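Local coordinates for DNA fragmentation factor subunit beta (Mus musculus, PDB 1V0D), which cuts DNA as an endonuclease during apoptosis, fragmenting it and inducing the condensation of chromatin, at residues A105-L110 / D124-V129; P273-A278 / E288-L293; S150-K155 / L159-E164; R166-L171 / V203-S208. All coordinates share one frame; numbering follows the deposited sequence.

How the interactions relate
The four contacts follow one another along the chain in the order 1, 3, 4, 2. Interactions 3 and 4 share helix 155-175, and their centres lie about 13 Å apart. They touch where Cys163 and Glu164 pack on the turn around Asn206 and Gly207. Interaction 4 also meets interaction 2, through Tyr291 OH and Val203 CG1 at 3.7 Å. Interaction 1 stands apart, about 49 Å from interaction 2 between centres and on the other side of the chain's centre. The magnesium ion, bound by Asp262 and His308, lies about 13 Å from the side chain of Ile167 in interaction 4, where Tyr170 also meets His263 edge-to-face.

Interaction 1. Residues A105-L110 / D124-V129. Unlike the reference sequence in segment 105-110: Gln109 (reference Leu).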
loop_
_atom_site.group_PDB
_atom_site.type_symbol
_atom_site.label_atom_id
_atom_site.label_comp_id
_atom_site.label_asym_id
_atom_site.label_seq_id
_atom_site.Cartn_x
_atom_site.Cartn_y
_atom_site.Cartn_z
ATOM N N ALA A 105 -9.017 23.963 15.993
ATOM C CA ALA A 105 -8.158 25.066 15.579
ATOM C C ALA A 105 -7.426 24.712 14.290
ATOM O O ALA A 105 -7.526 25.426 13.287
ATOM C CB ALA A 105 -7.153 25.385 16.677
ATOM N N ALA A 106 -6.690 23.604 14.327
ATOM C CA ALA A 106 -5.935 23.136 13.171
ATOM C C ALA A 106 -6.843 22.996 11.957
ATOM O O ALA A 106 -6.442 23.301 10.832
ATOM C CB ALA A 106 -5.281 21.800 13.482
ATOM N N ARG A 107 -8.067 22.529 12.192
ATOM C CA ARG A 107 -9.033 22.354 11.115
ATOM C C ARG A 107 -9.310 23.680 10.423
ATOM O O ARG A 107 -9.455 23.736 9.201
ATOM C CB ARG A 107 -10.342 21.782 11.658
ATOM C CG ARG A 107 -10.207 20.391 12.226
ATOM C CD ARG A 107 -11.563 19.773 12.505
ATOM N NE ARG A 107 -11.438 18.414 13.026
ATOM C CZ ARG A 107 -12.467 17.615 13.295
ATOM N NH1 ARG A 107 -13.712 18.031 13.093
ATOM N NH2 ARG A 107 -12.250 16.394 13.769
ATOM N N GLN A 108 -9.382 24.749 11.209
ATOM C CA GLN A 108 -9.642 26.068 10.652
ATOM C C GLN A 108 -8.514 26.506 9.734
ATOM O O GLN A 108 -8.763 26.998 8.631
ATOM C CB GLN A 108 -9.838 27.094 11.769
ATOM C CG GLN A 108 -11.091 26.855 12.597
ATOM C CD GLN A 108 -11.487 28.068 13.415
ATOM O OE1 GLN A 108 -11.764 29.136 12.864
ATOM N NE2 GLN A 108 -11.518 27.911 14.736
ATOM N N GLN A 109 -7.274 26.328 10.182
ATOM C CA GLN A 109 -6.137 26.710 9.359
ATOM C C GLN A 109 -6.091 25.888 8.077
ATOM O O GLN A 109 -5.516 26.320 7.080
ATOM C CB GLN A 109 -4.835 26.546 10.129
ATOM C CG GLN A 109 -4.630 27.596 11.189
ATOM C CD GLN A 109 -3.169 27.768 11.538
ATOM O OE1 GLN A 109 -2.521 26.837 12.013
ATOM N NE2 GLN A 109 -2.636 28.961 11.295
ATOM N N LEU A 110 -6.695 24.704 8.107
ATOM C CA LEU A 110 -6.737 23.849 6.926
ATOM C C LEU A 110 -7.738 24.421 5.936
ATOM O O LEU A 110 -7.416 24.629 4.765
ATOM C CB LEU A 110 -7.144 22.423 7.294
ATOM C CG LEU A 110 -6.032 21.524 7.825
ATOM C CD1 LEU A 110 -6.589 20.138 8.095
ATOM C CD2 LEU A 110 -4.907 21.452 6.806
ATOM N N ASP A 124 -1.416 16.337 8.595
ATOM C CA ASP A 124 -0.827 15.252 9.355
ATOM C C ASP A 124 -1.101 15.415 10.840
ATOM O O ASP A 124 -1.528 14.468 11.506
ATOM C CB ASP A 124 0.677 15.186 9.108
ATOM C CG ASP A 124 1.016 14.722 7.699
ATOM O OD1 ASP A 124 0.307 13.830 7.172
ATOM O OD2 ASP A 124 2.002 15.237 7.125
ATOM N N LEU A 125 -0.861 16.616 11.359
ATOM C CA LEU A 125 -1.096 16.884 12.771
ATOM C C LEU A 125 -2.527 16.579 13.162
ATOM O O LEU A 125 -2.776 15.939 14.177
ATOM C CB LEU A 125 -0.766 18.336 13.099
ATOM C CG LEU A 125 0.730 18.547 13.331
ATOM C CD1 LEU A 125 1.048 20.030 13.478
ATOM C CD2 LEU A 125 1.139 17.771 14.583
ATOM N N LEU A 126 -3.471 17.035 12.354
ATOM C CA LEU A 126 -4.869 16.782 12.647
ATOM C C LEU A 126 -5.054 15.275 12.735
ATOM O O LEU A 126 -5.748 14.773 13.621
ATOM C CB LEU A 126 -5.756 17.345 11.540
ATOM C CG LEU A 126 -6.948 18.198 11.983
ATOM C CD1 LEU A 126 -7.906 18.342 10.807
ATOM C CD2 LEU A 126 -7.662 17.551 13.170
ATOM N N HIS A 127 -4.424 14.557 11.809
ATOM C CA HIS A 127 -4.514 13.103 11.791
ATOM C C HIS A 127 -3.994 12.568 13.107
ATOM O O HIS A 127 -4.687 11.842 13.812
ATOM C CB HIS A 127 -3.669 12.511 10.662
ATOM C CG HIS A 127 -3.581 11.014 10.699
ATOM N ND1 HIS A 127 -2.403 10.329 10.480
ATOM C CD2 HIS A 127 -4.527 10.071 10.927
ATOM C CE1 HIS A 127 -2.627 9.030 10.572
ATOM N NE2 HIS A 127 -3.907 8.846 10.842
ATOM N N HIS A 128 -2.761 12.943 13.426
ATOM C CA HIS A 128 -2.097 12.507 14.644
ATOM C C HIS A 128 -2.938 12.711 15.893
ATOM O O HIS A 128 -2.944 11.866 16.788
ATOM C CB HIS A 128 -0.773 13.246 14.794
ATOM C CG HIS A 128 0.053 12.776 15.946
ATOM N ND1 HIS A 128 -0.329 12.954 17.258
ATOM C CD2 HIS A 128 1.248 12.139 15.984
ATOM C CE1 HIS A 128 0.595 12.447 18.056
ATOM N NE2 HIS A 128 1.563 11.947 17.308
ATOM N N VAL A 129 -3.655 13.827 15.946
ATOM C CA VAL A 129 -4.481 14.140 17.103
ATOM C C VAL A 129 -5.885 13.540 17.066
ATOM O O VAL A 129 -6.354 13.036 18.078
ATOM C CB VAL A 129 -4.580 15.659 17.303
ATOM C CG1 VAL A 129 -5.472 15.969 18.484
ATOM C CG2 VAL A 129 -3.194 16.234 17.536
#
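Within 105-110, Ala106 is the first residue to meet Leu126 of helix 116-129. Its methyl points at the other helix, and CB lies 4.2 Å from Leu126 CG. The CA atoms of Ala106 and Leu126 are 6.5 Å apart. Arg107 comes next and gives its aliphatic part: CG lies 3.4 Å from Leu126 CD1. With CG beside the backbone N (chi1 -65°) and the chain extended from there to NE, the arginine crosses the leucine at about a right angle. Leu126 CD2 then sits at the edge of the guanidinium, near its plane, 3.9 Å from Arg107 NE. One turn on from Ala106, Leu110 brings its CD1 to 3.5 Å from Leu126 CD1. Leu126 therefore lies among an alanine, a leucine and the stem of an arginine. Ile103 also packs on it, and Leu122 touches Leu110. The contact is apolar, and its outer side is formed by the exposed arginine. The second subunit packs close by, with its Leu92 on Leu125. The two segments run nearly antiparallel, at 154°, with axes 9.8 Å apart. This is the pairing of a helical hairpin, made by consecutive helices joined through a short connection.

Interaction 2. Residues P273-A278 / E288-L293; sequences PTLAEA and EYFYSL
Leu275 and Phe290 carry the nearest CA atoms of two almost antiparallel helical segments, 6.9 Å apart. The axes run at 171° to each other and approach to 11.0 Å, a spacing filled largely by the phenylalanine ring. Phe290 points at the opposite helix, and its ring receives three side chains. Leu275 lies over one face. Its CG is anti to the backbone N (chi1 -172°), which carries the branched end toward the ring. There CD2 makes a CH-pi contact, 3.5 Å from the centroid of the Phe290 ring and 18° off its normal. Thr274 comes at the edge instead, with CG2 near the ring plane and 3.7 Å from Phe290 CE2. The methyl of Ala278 approaches obliquely, its CB 4.0 Å from Phe290 CZ. The hydroxyl of Thr274 takes no part, since OG1 bonds to Thr270 O one turn back in its own helix. Val271 and Val285 also touch Phe290, while Tyr189 of helix 186-202 packs on Leu275. The pair joins helix 267-281 to helix 287-295. Its chemistry is methyl against aromatic ring, so cohesion here probably rests on dispersion and burial of apolar surface.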
loop_
_atom_site.group_PDB
_atom_site.type_symbol
_atom_site.label_atom_id
_atom_site.label_comp_id
_atom_site.label_asym_id
_atom_site.label_seq_id
_atom_site.Cartn_x
_atom_site.Cartn_y
_atom_site.Cartn_z
ATOM N N PRO A 273 9.058 -24.105 -3.007
ATOM C CA PRO A 273 9.771 -25.022 -3.899
ATOM C C PRO A 273 10.683 -26.007 -3.140
ATOM O O PRO A 273 10.724 -27.197 -3.474
ATOM C CB PRO A 273 10.527 -24.083 -4.830
ATOM C CG PRO A 273 10.728 -22.875 -4.009
ATOM C CD PRO A 273 9.413 -22.713 -3.299
ATOM N N THR A 274 11.401 -25.538 -2.119
ATOM C CA THR A 274 12.236 -26.448 -1.334
ATOM C C THR A 274 11.329 -27.519 -0.715
ATOM O O THR A 274 11.691 -28.696 -0.638
ATOM C CB THR A 274 12.949 -25.724 -0.198
ATOM O OG1 THR A 274 13.938 -24.840 -0.734
ATOM C CG2 THR A 274 13.609 -26.713 0.710
ATOM N N LEU A 275 10.145 -27.090 -0.277
ATOM C CA LEU A 275 9.157 -27.974 0.330
ATOM C C LEU A 275 8.795 -29.060 -0.666
ATOM O O LEU A 275 8.779 -30.251 -0.328
ATOM C CB LEU A 275 7.913 -27.170 0.718
ATOM C CG LEU A 275 6.790 -27.804 1.550
ATOM C CD1 LEU A 275 5.767 -28.389 0.637
ATOM C CD2 LEU A 275 7.348 -28.855 2.497
ATOM N N ALA A 276 8.518 -28.650 -1.903
ATOM C CA ALA A 276 8.170 -29.596 -2.964
ATOM C C ALA A 276 9.328 -30.563 -3.177
ATOM O O ALA A 276 9.160 -31.782 -3.085
ATOM C CB ALA A 276 7.869 -28.852 -4.267
ATOM N N GLU A 277 10.507 -30.013 -3.456
ATOM C CA GLU A 277 11.688 -30.828 -3.677
ATOM C C GLU A 277 11.957 -31.802 -2.521
ATOM O O GLU A 277 12.330 -32.953 -2.754
ATOM C CB GLU A 277 12.899 -29.923 -3.918
ATOM C CG GLU A 277 13.423 -29.982 -5.348
ATOM C CD GLU A 277 14.401 -31.151 -5.576
ATOM O OE1 GLU A 277 15.489 -31.137 -4.942
ATOM O OE2 GLU A 277 14.091 -32.076 -6.379
ATOM N N ALA A 278 11.743 -31.354 -1.286
ATOM C CA ALA A 278 11.976 -32.204 -0.112
ATOM C C ALA A 278 11.004 -33.378 -0.043
ATOM O O ALA A 278 11.370 -34.476 0.372
ATOM C CB ALA A 278 11.881 -31.375 1.166
ATOM N N GLU A 288 7.018 -29.730 10.008
ATOM C CA GLU A 288 6.849 -28.697 11.032
ATOM C C GLU A 288 7.807 -27.530 10.771
ATOM O O GLU A 288 7.491 -26.371 11.063
ATOM C CB GLU A 288 7.105 -29.266 12.436
ATOM C CG GLU A 288 5.976 -30.125 12.995
ATOM C CD GLU A 288 5.872 -31.486 12.322
ATOM O OE1 GLU A 288 6.718 -31.792 11.444
ATOM O OE2 GLU A 288 4.949 -32.256 12.677
ATOM N N TYR A 289 8.981 -27.849 10.227
ATOM C CA TYR A 289 9.994 -26.840 9.929
ATOM C C TYR A 289 9.465 -25.853 8.893
ATOM O O TYR A 289 9.568 -24.632 9.086
ATOM C CB TYR A 289 11.288 -27.509 9.427
ATOM C CG TYR A 289 12.335 -26.526 8.947
ATOM C CD1 TYR A 289 12.720 -25.452 9.744
ATOM C CD2 TYR A 289 12.905 -26.641 7.678
ATOM C CE1 TYR A 289 13.640 -24.510 9.288
ATOM C CE2 TYR A 289 13.832 -25.706 7.211
ATOM C CZ TYR A 289 14.193 -24.639 8.017
ATOM O OH TYR A 289 15.072 -23.668 7.555
ATOM N N PHE A 290 8.900 -26.395 7.811
ATOM C CA PHE A 290 8.333 -25.595 6.730
ATOM C C PHE A 290 7.146 -24.788 7.238
ATOM O O PHE A 290 6.879 -23.673 6.772
ATOM C CB PHE A 290 7.903 -26.495 5.577
ATOM C CG PHE A 290 9.051 -27.134 4.864
ATOM C CD1 PHE A 290 9.490 -28.404 5.220
ATOM C CD2 PHE A 290 9.754 -26.431 3.886
ATOM C CE1 PHE A 290 10.627 -28.969 4.612
ATOM C CE2 PHE A 290 10.891 -26.986 3.273
ATOM C CZ PHE A 290 11.327 -28.256 3.639
ATOM N N TYR A 291 6.431 -25.354 8.201
ATOM C CA TYR A 291 5.306 -24.662 8.795
ATOM C C TYR A 291 5.862 -23.368 9.405
ATOM O O TYR A 291 5.396 -22.271 9.098
ATOM C CB TYR A 291 4.677 -25.537 9.877
ATOM C CG TYR A 291 3.575 -24.863 10.640
ATOM C CD1 TYR A 291 2.293 -24.756 10.106
ATOM C CD2 TYR A 291 3.816 -24.317 11.900
ATOM C CE1 TYR A 291 1.269 -24.123 10.817
ATOM C CE2 TYR A 291 2.809 -23.682 12.614
ATOM C CZ TYR A 291 1.537 -23.590 12.067
ATOM O OH TYR A 291 0.539 -22.962 12.776
ATOM N N SER A 292 6.864 -23.502 10.264
ATOM C CA SER A 292 7.490 -22.346 10.893
ATOM C C SER A 292 7.796 -21.288 9.860
ATOM O O SER A 292 7.421 -20.122 9.999
ATOM C CB SER A 292 8.805 -22.745 11.540
ATOM O OG SER A 292 8.583 -23.706 12.552
ATOM N N LEU A 293 8.502 -21.720 8.823
ATOM C CA LEU A 293 8.918 -20.841 7.742
ATOM C C LEU A 293 7.766 -20.154 7.037
ATOM O O LEU A 293 7.819 -18.955 6.761
ATOM C CB LEU A 293 9.742 -21.635 6.713
ATOM C CG LEU A 293 11.280 -21.699 6.844
ATOM C CD1 LEU A 293 11.736 -21.408 8.265
ATOM C CD2 LEU A 293 11.762 -23.062 6.397
#

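Interaction 3. Residues S150-K155 / L159-E164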
loop_
_atom_site.group_PDB
_atom_site.type_symbol
_atom_site.label_atom_id
_atom_site.label_comp_id
_atom_site.label_asym_id
_atom_site.label_seq_id
_atom_site.Cartn_x
_atom_site.Cartn_y
_atom_site.Cartn_z
ATOM N N SER A 150 -20.832 -5.569 9.054
ATOM C CA SER A 150 -21.430 -5.396 10.369
ATOM C C SER A 150 -20.953 -6.393 11.403
ATOM O O SER A 150 -20.868 -6.059 12.583
ATOM C CB SER A 150 -22.949 -5.451 10.262
ATOM O OG SER A 150 -23.411 -4.415 9.414
ATOM N N ARG A 151 -20.647 -7.611 10.967
ATOM C CA ARG A 151 -20.179 -8.656 11.875
ATOM C C ARG A 151 -19.072 -8.141 12.792
ATOM O O ARG A 151 -18.881 -8.660 13.894
ATOM C CB ARG A 151 -19.664 -9.852 11.070
ATOM C CG ARG A 151 -18.625 -9.440 10.045
ATOM C CD ARG A 151 -18.480 -10.419 8.895
ATOM N NE ARG A 151 -17.438 -11.410 9.123
ATOM C CZ ARG A 151 -16.739 -11.982 8.146
ATOM N NH1 ARG A 151 -16.974 -11.652 6.878
ATOM N NH2 ARG A 151 -15.809 -12.889 8.429
ATOM N N PHE A 152 -18.357 -7.113 12.342
ATOM C CA PHE A 152 -17.265 -6.553 13.126
ATOM C C PHE A 152 -17.723 -5.509 14.132
ATOM O O PHE A 152 -17.996 -4.359 13.791
ATOM C CB PHE A 152 -16.191 -5.979 12.193
ATOM C CG PHE A 152 -15.559 -7.014 11.305
ATOM C CD1 PHE A 152 -15.491 -6.828 9.930
ATOM C CD2 PHE A 152 -15.088 -8.207 11.840
ATOM C CE1 PHE A 152 -14.971 -7.822 9.098
ATOM C CE2 PHE A 152 -14.568 -9.204 11.020
ATOM C CZ PHE A 152 -14.512 -9.013 9.648
ATOM N N ARG A 153 -17.798 -5.941 15.386
ATOM C CA ARG A 153 -18.223 -5.097 16.495
ATOM C C ARG A 153 -17.010 -4.562 17.259
ATOM O O ARG A 153 -17.012 -3.433 17.758
ATOM C CB ARG A 153 -19.082 -5.920 17.463
ATOM C CG ARG A 153 -20.416 -6.420 16.918
ATOM C CD ARG A 153 -21.526 -5.393 17.157
ATOM N NE ARG A 153 -21.586 -4.362 16.120
ATOM C CZ ARG A 153 -22.070 -3.137 16.306
ATOM N NH1 ARG A 153 -22.536 -2.770 17.496
ATOM N NH2 ARG A 153 -22.101 -2.277 15.295
ATOM N N ASN A 154 -15.976 -5.390 17.343
ATOM C CA ASN A 154 -14.773 -5.056 18.088
ATOM C C ASN A 154 -13.575 -4.756 17.192
ATOM O O ASN A 154 -13.469 -5.296 16.095
ATOM C CB ASN A 154 -14.443 -6.226 19.021
ATOM C CG ASN A 154 -13.396 -5.867 20.049
ATOM O OD1 ASN A 154 -12.901 -6.727 20.791
ATOM N ND2 ASN A 154 -13.051 -4.583 20.110
ATOM N N LYS A 155 -12.674 -3.896 17.662
ATOM C CA LYS A 155 -11.475 -3.565 16.896
ATOM C C LYS A 155 -10.500 -4.752 16.843
ATOM O O LYS A 155 -10.133 -5.220 15.757
ATOM C CB LYS A 155 -10.762 -2.356 17.502
ATOM C CG LYS A 155 -11.451 -1.023 17.259
ATOM C CD LYS A 155 -10.621 0.117 17.825
ATOM C CE LYS A 155 -11.311 1.449 17.646
ATOM N NZ LYS A 155 -10.609 2.518 18.407
ATOM N N LEU A 159 -8.921 -6.700 13.431
ATOM C CA LEU A 159 -7.491 -6.867 13.181
ATOM C C LEU A 159 -7.065 -8.335 13.272
ATOM O O LEU A 159 -6.184 -8.788 12.542
ATOM C CB LEU A 159 -6.692 -6.009 14.158
ATOM C CG LEU A 159 -6.038 -4.771 13.535
ATOM C CD1 LEU A 159 -6.933 -4.146 12.481
ATOM C CD2 LEU A 159 -5.738 -3.769 14.621
ATOM N N ARG A 160 -7.703 -9.080 14.166
ATOM C CA ARG A 160 -7.406 -10.496 14.311
ATOM C C ARG A 160 -7.761 -11.148 12.978
ATOM O O ARG A 160 -6.952 -11.858 12.376
ATOM C CB ARG A 160 -8.255 -11.089 15.434
ATOM C CG ARG A 160 -7.852 -12.480 15.862
ATOM C CD ARG A 160 -8.680 -12.907 17.053
ATOM N NE ARG A 160 -8.782 -11.826 18.032
ATOM C CZ ARG A 160 -9.811 -11.662 18.863
ATOM N NH1 ARG A 160 -10.834 -12.515 18.838
ATOM N NH2 ARG A 160 -9.830 -10.637 19.709
ATOM N N TYR A 161 -8.981 -10.887 12.523
ATOM C CA TYR A 161 -9.487 -11.410 11.254
ATOM C C TYR A 161 -8.545 -11.033 10.105
ATOM O O TYR A 161 -8.228 -11.844 9.239
ATOM C CB TYR A 161 -10.879 -10.819 10.966
ATOM C CG TYR A 161 -11.351 -11.046 9.550
ATOM C CD1 TYR A 161 -11.971 -12.241 9.188
ATOM C CD2 TYR A 161 -11.122 -10.087 8.557
ATOM C CE1 TYR A 161 -12.355 -12.488 7.861
ATOM C CE2 TYR A 161 -11.499 -10.318 7.223
ATOM C CZ TYR A 161 -12.116 -11.523 6.882
ATOM O OH TYR A 161 -12.501 -11.765 5.573
ATOM N N SER A 162 -8.126 -9.777 10.099
ATOM C CA SER A 162 -7.246 -9.278 9.066
ATOM C C SER A 162 -5.968 -10.099 8.981
ATOM O O SER A 162 -5.552 -10.496 7.893
ATOM C CB SER A 162 -6.902 -7.826 9.349
ATOM O OG SER A 162 -5.916 -7.383 8.443
ATOM N N CYS A 163 -5.349 -10.346 10.133
ATOM C CA CYS A 163 -4.118 -11.114 10.189
ATOM C C CYS A 163 -4.358 -12.525 9.699
ATOM O O CYS A 163 -3.568 -13.051 8.917
ATOM C CB CYS A 163 -3.573 -11.161 11.616
ATOM S SG CYS A 163 -2.058 -12.135 11.792
ATOM N N GLU A 164 -5.442 -13.139 10.170
ATOM C CA GLU A 164 -5.801 -14.500 9.762
ATOM C C GLU A 164 -5.913 -14.614 8.250
ATOM O O GLU A 164 -5.637 -15.661 7.671
ATOM C CB GLU A 164 -7.141 -14.903 10.363
ATOM C CG GLU A 164 -7.131 -15.091 11.858
ATOM C CD GLU A 164 -8.523 -15.369 12.395
ATOM O OE1 GLU A 164 -9.278 -16.109 11.710
ATOM O OE2 GLU A 164 -8.851 -14.855 13.495
#
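Tyr161 has CG anti to its own backbone N (chi1 167°), which swings the ring out from helix 155-175 toward Phe152 and Arg151. Phe152 CG stands beside the backbone N, and its ring tip reaches the tyrosine. Phe152 CZ lies over one face of the Tyr161 ring, off centre, 3.7 Å from Tyr161 CD2. The planes meet obliquely at 50°, with centroids of the Phe152 and Tyr161 rings 5.2 Å apart. Arg151 bends at its third torsion, and NH2 comes to 3.5 Å from Tyr161 CE1. Guanidinium and tyrosine planes are steeply inclined, 72° apart. The charge of Arg151 is met through NH1 by Glu149. With an alanine here in place of Tyr161, Phe152 CZ would probably lose the face it rests against, keeping Tyr158 as a ring neighbour, and Arg151 NH2 would be freer to move. Nearer the start of the helix, Leu159 N bonds almost straight to Lys155 O at 3.0 Å. Asn154 is the N-cap of that helix. Lys155 NZ reaches Asp141 and Tyr247 O, while Leu159 packs on Pro246 and Tyr247. The contact thus folds the loop before helix 155-175 back onto its start, close to the loop following strand 243-244.

Interaction 4. Residues R166-L171 / V203-S208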
loop_
_atom_site.group_PDB
_atom_site.type_symbol
_atom_site.label_atom_id
_atom_site.label_comp_id
_atom_site.label_asym_id
_atom_site.label_seq_id
_atom_site.Cartn_x
_atom_site.Cartn_y
_atom_site.Cartn_z
ATOM N N ARG A 166 -4.199 -12.767 5.890
ATOM C CA ARG A 166 -2.909 -12.769 5.224
ATOM C C ARG A 166 -2.357 -14.176 5.302
ATOM O O ARG A 166 -1.909 -14.744 4.305
ATOM C CB ARG A 166 -1.937 -11.821 5.912
ATOM C CG ARG A 166 -2.479 -10.438 6.154
ATOM C CD ARG A 166 -1.382 -9.543 6.692
ATOM N NE ARG A 166 -1.829 -8.168 6.890
ATOM C CZ ARG A 166 -1.029 -7.119 6.742
ATOM N NH1 ARG A 166 0.239 -7.322 6.397
ATOM N NH2 ARG A 166 -1.492 -5.880 6.922
ATOM N N ILE A 167 -2.414 -14.743 6.497
ATOM C CA ILE A 167 -1.885 -16.073 6.719
ATOM C C ILE A 167 -2.645 -17.159 5.988
ATOM O O ILE A 167 -2.047 -18.131 5.519
ATOM C CB ILE A 167 -1.792 -16.342 8.228
ATOM C CG1 ILE A 167 -0.616 -15.534 8.775
ATOM C CG2 ILE A 167 -1.615 -17.824 8.517
ATOM C CD1 ILE A 167 -0.545 -15.507 10.268
ATOM N N ARG A 168 -3.956 -16.994 5.866
ATOM C CA ARG A 168 -4.762 -17.974 5.150
ATOM C C ARG A 168 -4.399 -17.809 3.686
ATOM O O ARG A 168 -4.452 -18.759 2.905
ATOM C CB ARG A 168 -6.237 -17.683 5.350
ATOM C CG ARG A 168 -7.072 -18.917 5.529
ATOM C CD ARG A 168 -8.309 -18.562 6.314
ATOM N NE ARG A 168 -9.146 -19.719 6.594
ATOM C CZ ARG A 168 -10.093 -19.717 7.524
ATOM N NH1 ARG A 168 -10.299 -18.616 8.242
ATOM N NH2 ARG A 168 -10.825 -20.806 7.741
ATOM N N GLY A 169 -4.024 -16.582 3.330
ATOM C CA GLY A 169 -3.615 -16.285 1.972
ATOM C C GLY A 169 -2.334 -17.031 1.655
ATOM O O GLY A 169 -2.167 -17.555 0.557
ATOM N N TYR A 170 -1.418 -17.086 2.616
ATOM C CA TYR A 170 -0.174 -17.805 2.407
ATOM C C TYR A 170 -0.491 -19.307 2.248
ATOM O O TYR A 170 0.147 -19.993 1.439
ATOM C CB TYR A 170 0.812 -17.583 3.573
ATOM C CG TYR A 170 1.171 -16.130 3.848
ATOM C CD1 TYR A 170 1.182 -15.181 2.819
ATOM C CD2 TYR A 170 1.522 -15.703 5.132
ATOM C CE1 TYR A 170 1.527 -13.859 3.058
ATOM C CE2 TYR A 170 1.873 -14.363 5.376
ATOM C CZ TYR A 170 1.868 -13.459 4.332
ATOM O OH TYR A 170 2.192 -12.141 4.540
ATOM N N LEU A 171 -1.476 -19.825 2.988
ATOM C CA LEU A 171 -1.809 -21.243 2.853
ATOM C C LEU A 171 -2.363 -21.534 1.462
ATOM O O LEU A 171 -2.065 -22.579 0.868
ATOM C CB LEU A 171 -2.846 -21.693 3.874
ATOM C CG LEU A 171 -2.658 -23.148 4.342
ATOM C CD1 LEU A 171 -3.968 -23.649 4.921
ATOM C CD2 LEU A 171 -2.227 -24.064 3.201
ATOM N N VAL A 203 -4.474 -23.228 15.802
ATOM C CA VAL A 203 -3.916 -22.029 16.402
ATOM C C VAL A 203 -4.655 -20.786 15.903
ATOM O O VAL A 203 -4.267 -19.654 16.178
ATOM C CB VAL A 203 -2.397 -21.956 16.074
ATOM C CG1 VAL A 203 -2.173 -21.352 14.695
ATOM C CG2 VAL A 203 -1.670 -21.195 17.142
ATOM N N GLN A 204 -5.732 -21.012 15.159
ATOM C CA GLN A 204 -6.542 -19.928 14.615
ATOM C C GLN A 204 -5.764 -18.990 13.707
ATOM O O GLN A 204 -5.782 -17.767 13.884
ATOM C CB GLN A 204 -7.175 -19.137 15.749
ATOM C CG GLN A 204 -7.918 -20.021 16.698
ATOM C CD GLN A 204 -7.942 -19.452 18.090
ATOM O OE1 GLN A 204 -8.678 -18.498 18.373
ATOM N NE2 GLN A 204 -7.120 -20.020 18.976
ATOM N N TYR A 205 -5.076 -19.582 12.737
ATOM C CA TYR A 205 -4.312 -18.841 11.755
ATOM C C TYR A 205 -3.442 -17.717 12.326
ATOM O O TYR A 205 -3.168 -16.732 11.638
ATOM C CB TYR A 205 -5.277 -18.293 10.697
ATOM C CG TYR A 205 -6.124 -19.382 10.076
ATOM C CD1 TYR A 205 -7.201 -19.943 10.772
ATOM C CD2 TYR A 205 -5.786 -19.929 8.837
ATOM C CE1 TYR A 205 -7.915 -21.035 10.253
ATOM C CE2 TYR A 205 -6.490 -21.020 8.306
ATOM C CZ TYR A 205 -7.548 -21.570 9.020
ATOM O OH TYR A 205 -8.213 -22.669 8.508
ATOM N N ASN A 206 -3.003 -17.859 13.574
ATOM C CA ASN A 206 -2.154 -16.846 14.192
ATOM C C ASN A 206 -2.700 -15.428 14.143
ATOM O O ASN A 206 -1.931 -14.471 14.218
ATOM C CB ASN A 206 -0.774 -16.858 13.539
ATOM C CG ASN A 206 0.035 -18.078 13.919
ATOM O OD1 ASN A 206 0.779 -18.625 13.104
ATOM N ND2 ASN A 206 -0.105 -18.513 15.169
ATOM N N GLY A 207 -4.018 -15.287 14.021
ATOM C CA GLY A 207 -4.618 -13.957 13.983
ATOM C C GLY A 207 -4.251 -13.204 15.246
ATOM O O GLY A 207 -4.358 -11.979 15.341
ATOM N N SER A 208 -3.814 -13.972 16.232
ATOM C CA SER A 208 -3.391 -13.446 17.517
ATOM C C SER A 208 -2.289 -12.393 17.354
ATOM O O SER A 208 -2.166 -11.467 18.152
ATOM C CB SER A 208 -2.902 -14.609 18.370
ATOM O OG SER A 208 -2.077 -14.143 19.408
#
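A Schellman motif ends helix 186-202, and Tyr205, whose N closes it on Leu200 O, packs against Ile167 and Arg168 of helix 155-175. Gln204, with positive phi, is the C-prime residue. The chain leaves the helix with Tyr205 pointing at the neighbouring helix, and the Ile167 and Tyr205 CA atoms are 6.2 Å apart. Arg168 then lays its side chain over one face of the tyrosine. The chain is extended from CG to NE, so the methylenes and the charged end follow the ring in turn. Arg168 CD makes a CH-pi contact 4.0 Å from the Tyr205 ring centroid. The guanidinium stacks further out, its plane 22° from that of the ring. Arg168 CZ is 3.9 Å from the Tyr205 ring centroid and 28° off the normal, a cation-pi contact. A serine in place of Tyr205 would probably leave the guanidinium without its aromatic support and free to swing into solvent. The hydroxyl end gives no hydrogen bond to the arginine, as the angle is poor. A bound lead ion lies about 6 Å from the Tyr205 side chain. On the inner side, Ile167 fits against the turn. Leu200 packs on Ile167 as well, which ties helices 155-175 and 186-202 together beside the turn. Ile167 CG2 is 4.3 Å from Tyr205 CB, and the far end of the isoleucine reaches on to the next residue, with CD1 3.5 Å from Asn206 CB.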